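PDB 2PQG: ribosome-inactivating protein 3 from Zea mays, which belongs to the plant ribosome-inactivating protein family, whose fold sets a mixed beta-sheet beside a largely helical region. Local coordinates for residues Y13-F18 / R195-G200; V121-A126 / V181-E186; L188-V193 / A253-L258; W220-K225 / M241-I246. All blocks are in the same frame, centred on the assembly; numbering follows the deposited sequence.

Interaction 1: residues Y13-F18 / R195-G200; sequences YPYSAF and RTVDAG
One face of the Y15 ring is taken by V197, whose CG1 methyl stands 3.7 Å from the centroid of that ring and 19° off its normal, a CH-pi contact shifted toward the rim. D198 meets the same ring at its edge: CB lies in the ring plane, 3.6 Å from Y15 CD2. The side chains of Y15 and V197 cross at about a right angle. Y15 sends CG anti to its own backbone N (chi1 168°), which carries the ring across to the partner helix. Its hydroxyl goes further and meets M183 O, while the F201 ring meets the tyrosine ring. Tyrosine suits the place by joining an apolar ring to a polar end.

The D198 carboxylate works on the backbone instead. S16 N gives its hydrogen to D198 OD1 at 2.8 Å, approaching from above the carboxylate plane, 58° out of it. A water accepts from Y15 N at 3.1 Å and donates to D198 OD1 at 3.1 Å, so this oxygen serves one amide directly, the other through the water. S16 CB packs against the acid, 3.3 Å from D198 OD1.

P14 sits at the N-cap position and cannot offer a side-chain acceptor; D198 OD1 bonds S16 N from another helix. An acidic group beside the amides of a helix's first turn, where it probably gains from the helix dipole, is a familiar arrangement.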
# COMPACT_ATOMS: atom_id res chain seq x y z
N TYR A 13 16.36 -0.82 -13.27
CA TYR A 13 15.79 -1.79 -12.33
C TYR A 13 14.26 -1.72 -12.44
O TYR A 13 13.62 -0.87 -11.81
CB TYR A 13 16.21 -1.46 -10.89
CG TYR A 13 15.95 -2.56 -9.88
CD1 TYR A 13 14.91 -3.47 -10.05
CD2 TYR A 13 16.73 -2.68 -8.73
CE1 TYR A 13 14.63 -4.46 -9.11
CE2 TYR A 13 16.46 -3.66 -7.77
CZ TYR A 13 15.41 -4.54 -7.97
OH TYR A 13 15.10 -5.50 -7.03
N PRO A 14 13.66 -2.63 -13.24
CA PRO A 14 12.20 -2.63 -13.41
C PRO A 14 11.37 -2.93 -12.18
O PRO A 14 11.74 -3.74 -11.34
CB PRO A 14 12.00 -3.64 -14.53
CG PRO A 14 13.14 -4.61 -14.33
CD PRO A 14 14.30 -3.71 -14.02
N TYR A 15 10.23 -2.25 -12.08
CA TYR A 15 9.30 -2.44 -10.97
C TYR A 15 8.92 -3.92 -10.86
O TYR A 15 8.83 -4.46 -9.75
CB TYR A 15 8.06 -1.57 -11.21
CG TYR A 15 6.88 -1.86 -10.29
CD1 TYR A 15 6.87 -1.42 -8.97
CD2 TYR A 15 5.77 -2.54 -10.77
CE1 TYR A 15 5.77 -1.65 -8.13
CE2 TYR A 15 4.66 -2.79 -9.95
CZ TYR A 15 4.67 -2.33 -8.63
OH TYR A 15 3.57 -2.54 -7.83
N SER A 16 8.69 -4.57 -12.00
CA SER A 16 8.31 -5.99 -12.03
C SER A 16 9.35 -6.88 -11.35
O SER A 16 9.01 -7.90 -10.76
CB SER A 16 8.13 -6.46 -13.47
OG SER A 16 9.33 -6.24 -14.21
N ALA A 17 10.61 -6.47 -11.45
CA ALA A 17 11.71 -7.21 -10.85
C ALA A 17 11.63 -7.13 -9.33
O ALA A 17 11.81 -8.13 -8.63
CB ALA A 17 13.02 -6.63 -11.32
N PHE A 18 11.36 -5.93 -8.83
CA PHE A 18 11.26 -5.73 -7.40
C PHE A 18 10.08 -6.52 -6.84
O PHE A 18 10.17 -7.11 -5.77
CB PHE A 18 11.07 -4.25 -7.10
CG PHE A 18 11.01 -3.95 -5.65
CD1 PHE A 18 12.08 -4.25 -4.82
CD2 PHE A 18 9.86 -3.39 -5.10
CE1 PHE A 18 12.02 -3.99 -3.45
CE2 PHE A 18 9.78 -3.13 -3.74
CZ PHE A 18 10.86 -3.43 -2.91
N ARG A 195 0.85 -5.79 -12.61
CA ARG A 195 0.92 -5.80 -14.07
C ARG A 195 0.65 -4.40 -14.63
O ARG A 195 1.33 -3.94 -15.54
CB ARG A 195 -0.10 -6.76 -14.68
CG ARG A 195 0.22 -8.23 -14.51
CD ARG A 195 -0.50 -9.06 -15.56
NE ARG A 195 -1.94 -8.84 -15.55
CZ ARG A 195 -2.79 -9.43 -14.71
NH1 ARG A 195 -4.09 -9.15 -14.77
NH2 ARG A 195 -2.34 -10.30 -13.82
N THR A 196 -0.34 -3.72 -14.07
CA THR A 196 -0.69 -2.37 -14.51
C THR A 196 0.35 -1.34 -14.11
O THR A 196 0.69 -0.46 -14.91
CB THR A 196 -2.07 -1.96 -13.96
OG1 THR A 196 -3.07 -2.86 -14.46
CG2 THR A 196 -2.43 -0.54 -14.39
N VAL A 197 0.86 -1.43 -12.89
CA VAL A 197 1.86 -0.48 -12.44
C VAL A 197 3.19 -0.69 -13.16
O VAL A 197 3.90 0.28 -13.41
CB VAL A 197 2.12 -0.56 -10.92
CG1 VAL A 197 3.26 0.38 -10.53
CG2 VAL A 197 0.86 -0.20 -10.16
N ASP A 198 3.52 -1.93 -13.51
CA ASP A 198 4.78 -2.17 -14.20
C ASP A 198 4.70 -1.74 -15.64
O ASP A 198 5.65 -1.20 -16.19
CB ASP A 198 5.21 -3.64 -14.17
CG ASP A 198 6.57 -3.85 -14.84
OD1 ASP A 198 7.59 -3.35 -14.32
OD2 ASP A 198 6.61 -4.51 -15.90
N ALA A 199 3.55 -1.99 -16.26
CA ALA A 199 3.39 -1.61 -17.65
C ALA A 199 3.58 -0.11 -17.87
O ALA A 199 4.19 0.30 -18.86
CB ALA A 199 2.02 -2.04 -18.15
N GLY A 200 3.07 0.72 -16.96
CA GLY A 200 3.22 2.15 -17.14
C GLY A 200 4.17 2.82 -16.17
O GLY A 200 4.18 4.04 -16.04
O HOH W 1 9.66 -1.06 -14.86

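Interaction 2: residues V121-A126 / V181-E186; sequences VTMGRA and VVMVCE
M123 and M183 slide past each other in opposite directions, one reaching out of a loop and the other off a helix, so that their middles rather than their ends meet. M123 CB lies 3.6 Å from M183 CG, and M123 SD is also 3.6 Å from M183 CG. Each chain runs extended through chi2 and then bends at chi3 (-84° in M123, -85° in M183), which turns both terminal methyls off the line of approach. Such flexible, unbranched thioethers can fill a buried seam without demanding an exact shape from it.

V182 meets M123 differently, the two side chains crossing at about a right angle. Its CG1 is anti to the backbone N and points at the sulfur, with V182 CG1 3.4 Å from M123 SD. V121 adds a looser contact, V121 CG1 to V182 CG2 at 4.5 Å.

The sulfur of M183 ends beside G124. G124 N points straight at M183 SD over 3.7 Å, a weak hydrogen bond, and G124 O lies 3.6 Å from the same sulfur. G124 has a positive phi (143°) at which a CB would jam against the preceding carbonyl, so the backbone itself calls for glycine, and without a side chain it stands as N-cap of helix 125-135.

The loop leading into that helix is thus laid against helix 171-189 at a wider pi-type turn. M128 of helix 125-135 touches M183, V197 of helix 191-199 touches both methionines, and Y109 of helix 109-112 and L209 of a loop close on V182.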
# COMPACT_ATOMS: atom_id res chain seq x y z
N VAL A 121 -5.49 7.57 -7.94
CA VAL A 121 -4.12 7.56 -7.46
C VAL A 121 -3.13 7.34 -8.61
O VAL A 121 -2.97 6.22 -9.10
CB VAL A 121 -3.92 6.46 -6.39
CG1 VAL A 121 -2.50 6.49 -5.85
CG2 VAL A 121 -4.92 6.66 -5.26
N THR A 122 -2.47 8.43 -9.02
CA THR A 122 -1.51 8.36 -10.11
C THR A 122 -0.21 7.74 -9.64
O THR A 122 0.40 8.21 -8.67
CB THR A 122 -1.23 9.76 -10.68
OG1 THR A 122 -2.47 10.41 -10.98
CG2 THR A 122 -0.42 9.65 -11.98
N MET A 123 0.22 6.67 -10.33
CA MET A 123 1.44 5.96 -9.98
C MET A 123 2.49 6.04 -11.08
O MET A 123 2.23 6.59 -12.16
CB MET A 123 1.11 4.50 -9.63
CG MET A 123 0.05 4.37 -8.54
SD MET A 123 -0.57 2.69 -8.39
CE MET A 123 -1.82 2.65 -9.67
N GLY A 124 3.66 5.49 -10.80
CA GLY A 124 4.76 5.53 -11.73
C GLY A 124 6.06 5.70 -10.95
O GLY A 124 6.05 5.90 -9.73
N ARG A 125 7.19 5.60 -11.64
CA ARG A 125 8.49 5.72 -10.99
C ARG A 125 8.69 7.16 -10.53
O ARG A 125 9.08 7.40 -9.39
CB ARG A 125 9.60 5.31 -11.97
CG ARG A 125 10.99 5.31 -11.36
CD ARG A 125 12.04 5.18 -12.45
NE ARG A 125 11.97 3.89 -13.14
CZ ARG A 125 12.34 2.73 -12.60
NH1 ARG A 125 12.24 1.62 -13.30
NH2 ARG A 125 12.80 2.68 -11.35
N ALA A 126 8.40 8.11 -11.42
CA ALA A 126 8.55 9.52 -11.06
C ALA A 126 7.66 9.85 -9.86
O ALA A 126 8.05 10.61 -8.97
CB ALA A 126 8.18 10.41 -12.24
N VAL A 181 1.16 2.89 -0.98
CA VAL A 181 0.30 1.82 -0.48
C VAL A 181 -0.19 1.00 -1.67
O VAL A 181 -0.18 -0.22 -1.62
CB VAL A 181 -0.91 2.39 0.30
CG1 VAL A 181 -1.87 1.26 0.67
CG2 VAL A 181 -0.43 3.08 1.57
N VAL A 182 -0.60 1.67 -2.74
CA VAL A 182 -1.08 0.96 -3.92
C VAL A 182 0.03 0.31 -4.73
O VAL A 182 -0.09 -0.85 -5.13
CB VAL A 182 -1.92 1.88 -4.84
CG1 VAL A 182 -2.43 1.10 -6.03
CG2 VAL A 182 -3.10 2.45 -4.08
N MET A 183 1.12 1.04 -4.98
CA MET A 183 2.25 0.51 -5.75
C MET A 183 2.99 -0.62 -5.03
O MET A 183 3.40 -1.60 -5.67
CB MET A 183 3.27 1.61 -6.07
CG MET A 183 2.84 2.61 -7.14
SD MET A 183 4.13 3.80 -7.57
CE MET A 183 3.93 5.08 -6.29
N VAL A 184 3.17 -0.50 -3.72
CA VAL A 184 3.88 -1.54 -2.98
C VAL A 184 2.97 -2.62 -2.35
O VAL A 184 2.96 -3.76 -2.80
CB VAL A 184 4.79 -0.93 -1.91
CG1 VAL A 184 5.55 -2.01 -1.19
CG2 VAL A 184 5.76 0.05 -2.56
N CYS A 185 2.21 -2.26 -1.32
CA CYS A 185 1.34 -3.25 -0.67
C CYS A 185 0.40 -3.92 -1.63
O CYS A 185 0.38 -5.15 -1.75
CB CYS A 185 0.50 -2.60 0.41
SG CYS A 185 1.46 -1.87 1.72
N GLU A 186 -0.41 -3.10 -2.30
CA GLU A 186 -1.39 -3.62 -3.25
C GLU A 186 -0.71 -4.20 -4.48
O GLU A 186 -1.28 -5.04 -5.17
CB GLU A 186 -2.38 -2.51 -3.63
CG GLU A 186 -3.10 -1.95 -2.41
CD GLU A 186 -4.07 -2.93 -1.76
OE1 GLU A 186 -3.92 -4.15 -1.95
OE2 GLU A 186 -4.99 -2.49 -1.03

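Interaction 3: residues L188-V193 / A253-L258; sequences LRFNTV and ARIVAL
R189 O, at the end of helix 171-189, is gripped by two successive amides, A257 N at 2.7 Å and L258 N at 3.2 Å, while T192 N returns a longer bond to I255 O at 3.3 Å. An irregular segment after helix 249-252 is thereby tied to the break between two helices. F190 forms that break, leaving helical angles after the first helix and standing as N-cap of the next.

The F190 ring presents its edge to the backbone, with I255 O near its plane and 3.5 Å from F190 CD2. V256 CG1 approaches this ring obliquely, 3.5 Å from F190 CE2. T192 and I255 lie side by side and point the same way, their CG2 methyls 4.1 Å apart. A257 suits its place by being small: its CB lies 3.5 Å from R189 O and close to L188 O. The N191 amide is modelled too close to I255 for its contacts to be trusted.

W220 of helix 220-232 meets the F190 ring and makes a cation-pi contact with R189, while N71 O binds the R189 guanidinium. From helix 15-27, R23 touches A257 and I27 touches L258, and Q216 of helix 211-217 touches I255.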
# COMPACT_ATOMS: atom_id res chain seq x y z
N LEU A 188 1.94 -5.95 -4.27
CA LEU A 188 2.34 -7.28 -3.80
C LEU A 188 1.13 -8.23 -3.71
O LEU A 188 1.22 -9.40 -4.09
CB LEU A 188 3.04 -7.17 -2.44
CG LEU A 188 4.38 -6.43 -2.33
CD1 LEU A 188 4.73 -6.23 -0.87
CD2 LEU A 188 5.48 -7.21 -3.03
N ARG A 189 0.01 -7.72 -3.21
CA ARG A 189 -1.20 -8.52 -3.08
C ARG A 189 -1.82 -8.91 -4.42
O ARG A 189 -2.18 -10.07 -4.63
CB ARG A 189 -2.27 -7.74 -2.31
CG ARG A 189 -2.08 -7.60 -0.82
CD ARG A 189 -3.14 -6.65 -0.31
NE ARG A 189 -3.10 -6.49 1.13
CZ ARG A 189 -3.96 -5.76 1.82
NH1 ARG A 189 -4.93 -5.11 1.19
NH2 ARG A 189 -3.87 -5.68 3.14
N PHE A 190 -1.97 -7.94 -5.31
CA PHE A 190 -2.60 -8.17 -6.60
C PHE A 190 -1.66 -8.15 -7.78
O PHE A 190 -0.94 -7.16 -7.98
CB PHE A 190 -3.68 -7.12 -6.86
CG PHE A 190 -4.75 -7.06 -5.82
CD1 PHE A 190 -4.53 -6.42 -4.61
CD2 PHE A 190 -5.98 -7.66 -6.05
CE1 PHE A 190 -5.54 -6.36 -3.64
CE2 PHE A 190 -6.98 -7.61 -5.09
CZ PHE A 190 -6.76 -6.96 -3.88
N ASN A 191 -1.67 -9.21 -8.59
CA ASN A 191 -0.84 -9.23 -9.78
C ASN A 191 -1.56 -8.42 -10.86
O ASN A 191 -1.01 -8.15 -11.93
CB ASN A 191 -0.54 -10.66 -10.26
CG ASN A 191 -1.73 -11.58 -10.16
OD1 ASN A 191 -1.84 -12.56 -10.90
ND2 ASN A 191 -2.63 -11.29 -9.24
N THR A 192 -2.80 -8.01 -10.58
CA THR A 192 -3.54 -7.19 -11.53
C THR A 192 -2.98 -5.76 -11.40
O THR A 192 -2.93 -5.01 -12.37
CB THR A 192 -5.07 -7.22 -11.24
OG1 THR A 192 -5.76 -6.37 -12.17
CG2 THR A 192 -5.37 -6.79 -9.81
N VAL A 193 -2.54 -5.41 -10.20
CA VAL A 193 -1.97 -4.10 -9.93
C VAL A 193 -0.50 -4.05 -10.34
O VAL A 193 -0.05 -3.08 -10.95
CB VAL A 193 -2.07 -3.74 -8.43
CG1 VAL A 193 -1.22 -2.51 -8.11
CG2 VAL A 193 -3.53 -3.47 -8.07
N ALA A 253 -7.26 -16.03 -10.26
CA ALA A 253 -5.82 -16.28 -10.31
C ALA A 253 -5.10 -15.23 -11.16
O ALA A 253 -3.88 -15.07 -11.08
CB ALA A 253 -5.55 -17.68 -10.85
N ARG A 254 -5.85 -14.51 -11.97
CA ARG A 254 -5.27 -13.47 -12.82
C ARG A 254 -5.32 -12.12 -12.11
O ARG A 254 -4.86 -11.10 -12.64
CB ARG A 254 -6.09 -13.34 -14.10
CG ARG A 254 -5.69 -14.26 -15.23
CD ARG A 254 -5.41 -13.48 -16.50
NE ARG A 254 -4.19 -12.68 -16.42
CZ ARG A 254 -3.66 -12.00 -17.43
NH1 ARG A 254 -4.24 -12.03 -18.63
NH2 ARG A 254 -2.54 -11.31 -17.26
N ILE A 255 -5.82 -12.13 -10.88
CA ILE A 255 -6.07 -10.92 -10.13
C ILE A 255 -5.33 -10.77 -8.82
O ILE A 255 -4.69 -9.75 -8.58
CB ILE A 255 -7.61 -10.85 -9.89
CG1 ILE A 255 -8.35 -10.60 -11.21
CG2 ILE A 255 -7.96 -9.81 -8.86
CD1 ILE A 255 -9.86 -10.62 -11.07
N VAL A 256 -5.48 -11.77 -7.96
CA VAL A 256 -4.81 -11.76 -6.67
C VAL A 256 -3.61 -12.70 -6.73
O VAL A 256 -3.68 -13.79 -7.29
CB VAL A 256 -5.72 -12.20 -5.51
CG1 VAL A 256 -6.62 -11.05 -5.10
CG2 VAL A 256 -6.55 -13.39 -5.93
N ALA A 257 -2.50 -12.26 -6.14
CA ALA A 257 -1.27 -13.05 -6.13
C ALA A 257 -1.11 -13.74 -4.79
O ALA A 257 -0.66 -14.88 -4.73
CB ALA A 257 -0.06 -12.15 -6.42
N LEU A 258 -1.48 -13.05 -3.71
CA LEU A 258 -1.38 -13.62 -2.37
C LEU A 258 -2.68 -13.44 -1.60
O LEU A 258 -3.20 -12.32 -1.50
CB LEU A 258 -0.24 -12.95 -1.61
CG LEU A 258 1.16 -13.02 -2.23
CD1 LEU A 258 2.07 -12.02 -1.53
CD2 LEU A 258 1.71 -14.44 -2.12

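Interaction 4: residues W220-K225 / M241-I246; sequences WDRISK and MQKLGI
R222 reaches from helix 220-232 past M241, the two side chains sliding by in opposite directions. Followed outward, its CB is 4.2 Å from M241 CE and its CG closer, 3.8 Å from the same methyl. CG stands anti to the backbone N (chi1 -162°), which throws the chain across toward the second segment, and a bend at chi3 then turns the guanidinium. M241 CE lies at the edge of that group, near its plane. At the tip, R222 NH2 comes 3.8 Å from L244 CD1 and 3.8 Å from K243 CD, both placed obliquely. NH2 also donates to D240 O. Arginine is apt here because its methylenes can pack while its end remains polar. K243 NZ is 4.6 Å from R222 NH2, a like charge that a long, weak ion pair to D240 may ease.

M241 itself crosses I223 at about a right angle. Its SD is 3.7 Å from I223 CB, and its CE lies 3.4 Å from I223 CA.

The helix carrying M241 closes in a Schellman motif, with bonds from I246 N to M241 O and from G245 N to Q242 O; L244 N is a second donor to M241 O, and G245 supplies the positive phi (85°) that suits glycine.

Helix 239-242 thus packs on helix 220-232, where A226 and W230 also touch M241. A252 of helix 249-252 touches I223 and I246, while K215 of helix 211-217 touches L244.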
# COMPACT_ATOMS: atom_id res chain seq x y z
N TRP A 220 -9.95 -7.14 -1.19
CA TRP A 220 -8.94 -8.17 -1.01
C TRP A 220 -9.34 -9.26 -0.04
O TRP A 220 -9.06 -10.44 -0.28
CB TRP A 220 -7.64 -7.54 -0.51
CG TRP A 220 -6.51 -8.52 -0.40
CD1 TRP A 220 -5.94 -9.22 -1.42
CD2 TRP A 220 -5.80 -8.89 0.80
NE1 TRP A 220 -4.92 -10.00 -0.94
CE2 TRP A 220 -4.80 -9.81 0.40
CE3 TRP A 220 -5.89 -8.51 2.14
CZ2 TRP A 220 -3.92 -10.39 1.34
CZ3 TRP A 220 -5.00 -9.09 3.06
CH2 TRP A 220 -4.02 -10.01 2.64
N ASP A 221 -9.97 -8.86 1.06
CA ASP A 221 -10.41 -9.81 2.10
C ASP A 221 -11.48 -10.71 1.57
O ASP A 221 -11.52 -11.90 1.87
CB ASP A 221 -10.99 -9.08 3.31
CG ASP A 221 -9.95 -8.38 4.13
OD1 ASP A 221 -10.29 -7.91 5.24
OD2 ASP A 221 -8.79 -8.29 3.67
N ARG A 222 -12.37 -10.11 0.80
CA ARG A 222 -13.47 -10.85 0.26
C ARG A 222 -13.03 -11.84 -0.79
O ARG A 222 -13.49 -12.98 -0.78
CB ARG A 222 -14.50 -9.91 -0.32
CG ARG A 222 -15.81 -10.60 -0.49
CD ARG A 222 -16.93 -9.62 -0.40
NE ARG A 222 -17.26 -9.07 -1.71
CZ ARG A 222 -17.96 -7.95 -1.87
NH1 ARG A 222 -18.38 -7.29 -0.80
NH2 ARG A 222 -18.24 -7.51 -3.10
N ILE A 223 -12.15 -11.43 -1.70
CA ILE A 223 -11.73 -12.39 -2.70
C ILE A 223 -10.77 -13.42 -2.08
O ILE A 223 -10.54 -14.48 -2.64
CB ILE A 223 -11.15 -11.72 -4.00
CG1 ILE A 223 -9.88 -12.44 -4.43
CG2 ILE A 223 -11.01 -10.23 -3.83
CD1 ILE A 223 -9.96 -12.93 -5.84
N SER A 224 -10.26 -13.11 -0.89
CA SER A 224 -9.40 -14.06 -0.19
C SER A 224 -10.32 -15.13 0.39
O SER A 224 -9.99 -16.31 0.37
CB SER A 224 -8.61 -13.39 0.92
OG SER A 224 -7.54 -12.63 0.38
N LYS A 225 -11.47 -14.71 0.92
CA LYS A 225 -12.43 -15.65 1.49
C LYS A 225 -12.96 -16.56 0.37
O LYS A 225 -13.10 -17.77 0.56
CB LYS A 225 -13.59 -14.90 2.15
CG LYS A 225 -13.18 -14.13 3.40
CD LYS A 225 -14.36 -13.52 4.16
CE LYS A 225 -13.88 -13.01 5.52
NZ LYS A 225 -14.98 -12.66 6.44
N MET A 241 -18.37 -11.90 -5.76
CA MET A 241 -17.31 -12.02 -6.76
C MET A 241 -17.74 -11.57 -8.15
O MET A 241 -17.00 -10.84 -8.82
CB MET A 241 -16.79 -13.45 -6.81
CG MET A 241 -15.83 -13.80 -5.69
SD MET A 241 -14.45 -12.63 -5.53
CE MET A 241 -14.82 -11.95 -3.92
N GLN A 242 -18.92 -12.04 -8.60
CA GLN A 242 -19.43 -11.67 -9.91
C GLN A 242 -19.82 -10.20 -9.85
O GLN A 242 -19.85 -9.50 -10.86
CB GLN A 242 -20.61 -12.57 -10.29
CG GLN A 242 -21.60 -12.79 -9.19
CD GLN A 242 -22.55 -13.94 -9.50
OE1 GLN A 242 -23.61 -14.07 -8.89
NE2 GLN A 242 -22.16 -14.78 -10.46
N LYS A 243 -20.15 -9.75 -8.65
CA LYS A 243 -20.43 -8.34 -8.39
C LYS A 243 -19.15 -7.58 -8.88
O LYS A 243 -19.23 -6.50 -9.47
CB LYS A 243 -20.52 -8.10 -6.90
CG LYS A 243 -21.35 -6.92 -6.48
CD LYS A 243 -21.53 -6.83 -4.96
CE LYS A 243 -22.39 -7.97 -4.42
NZ LYS A 243 -22.88 -7.69 -3.04
N LEU A 244 -17.98 -8.15 -8.64
CA LEU A 244 -16.70 -7.51 -8.96
C LEU A 244 -16.10 -7.82 -10.31
O LEU A 244 -15.00 -7.35 -10.63
CB LEU A 244 -15.71 -7.87 -7.85
CG LEU A 244 -15.97 -7.30 -6.44
CD1 LEU A 244 -15.22 -8.09 -5.38
CD2 LEU A 244 -15.55 -5.83 -6.42
N GLY A 245 -16.83 -8.60 -11.09
CA GLY A 245 -16.33 -8.99 -12.40
C GLY A 245 -15.44 -10.23 -12.27
O GLY A 245 -14.53 -10.41 -13.08
N ILE A 246 -15.67 -11.07 -11.24
CA ILE A 246 -14.89 -12.30 -11.04
C ILE A 246 -15.90 -13.41 -10.85
O ILE A 246 -16.80 -13.35 -9.98
CB ILE A 246 -13.92 -12.15 -9.88
CG1 ILE A 246 -13.27 -10.77 -9.96
CG2 ILE A 246 -12.85 -13.24 -10.02
CD1 ILE A 246 -12.38 -10.48 -8.77

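Interactions 1 and 2 have centres 10 Å apart and meet at V197 of interaction 1, whose CG2 lies 3.7 Å from M123 SD; Y13 O also accepts from R125 NH1 at 3.2 Å. Interaction 3 uses both helices already engaged, 171-189 and 191-199: V193 CB lies 3.6 Å from E186 O, and R195 NH2 binds R254 O at 2.9 Å. Its centre is 12 Å from that of interaction 4, and W220 NE1 joins the two by donating to L258 O at 2.9 Å, with V256 CG2 3.4 Å from I223 CD1. Interactions 1 and 4 lie farthest apart, their centres about 24 Å from each other, connected through interaction 3.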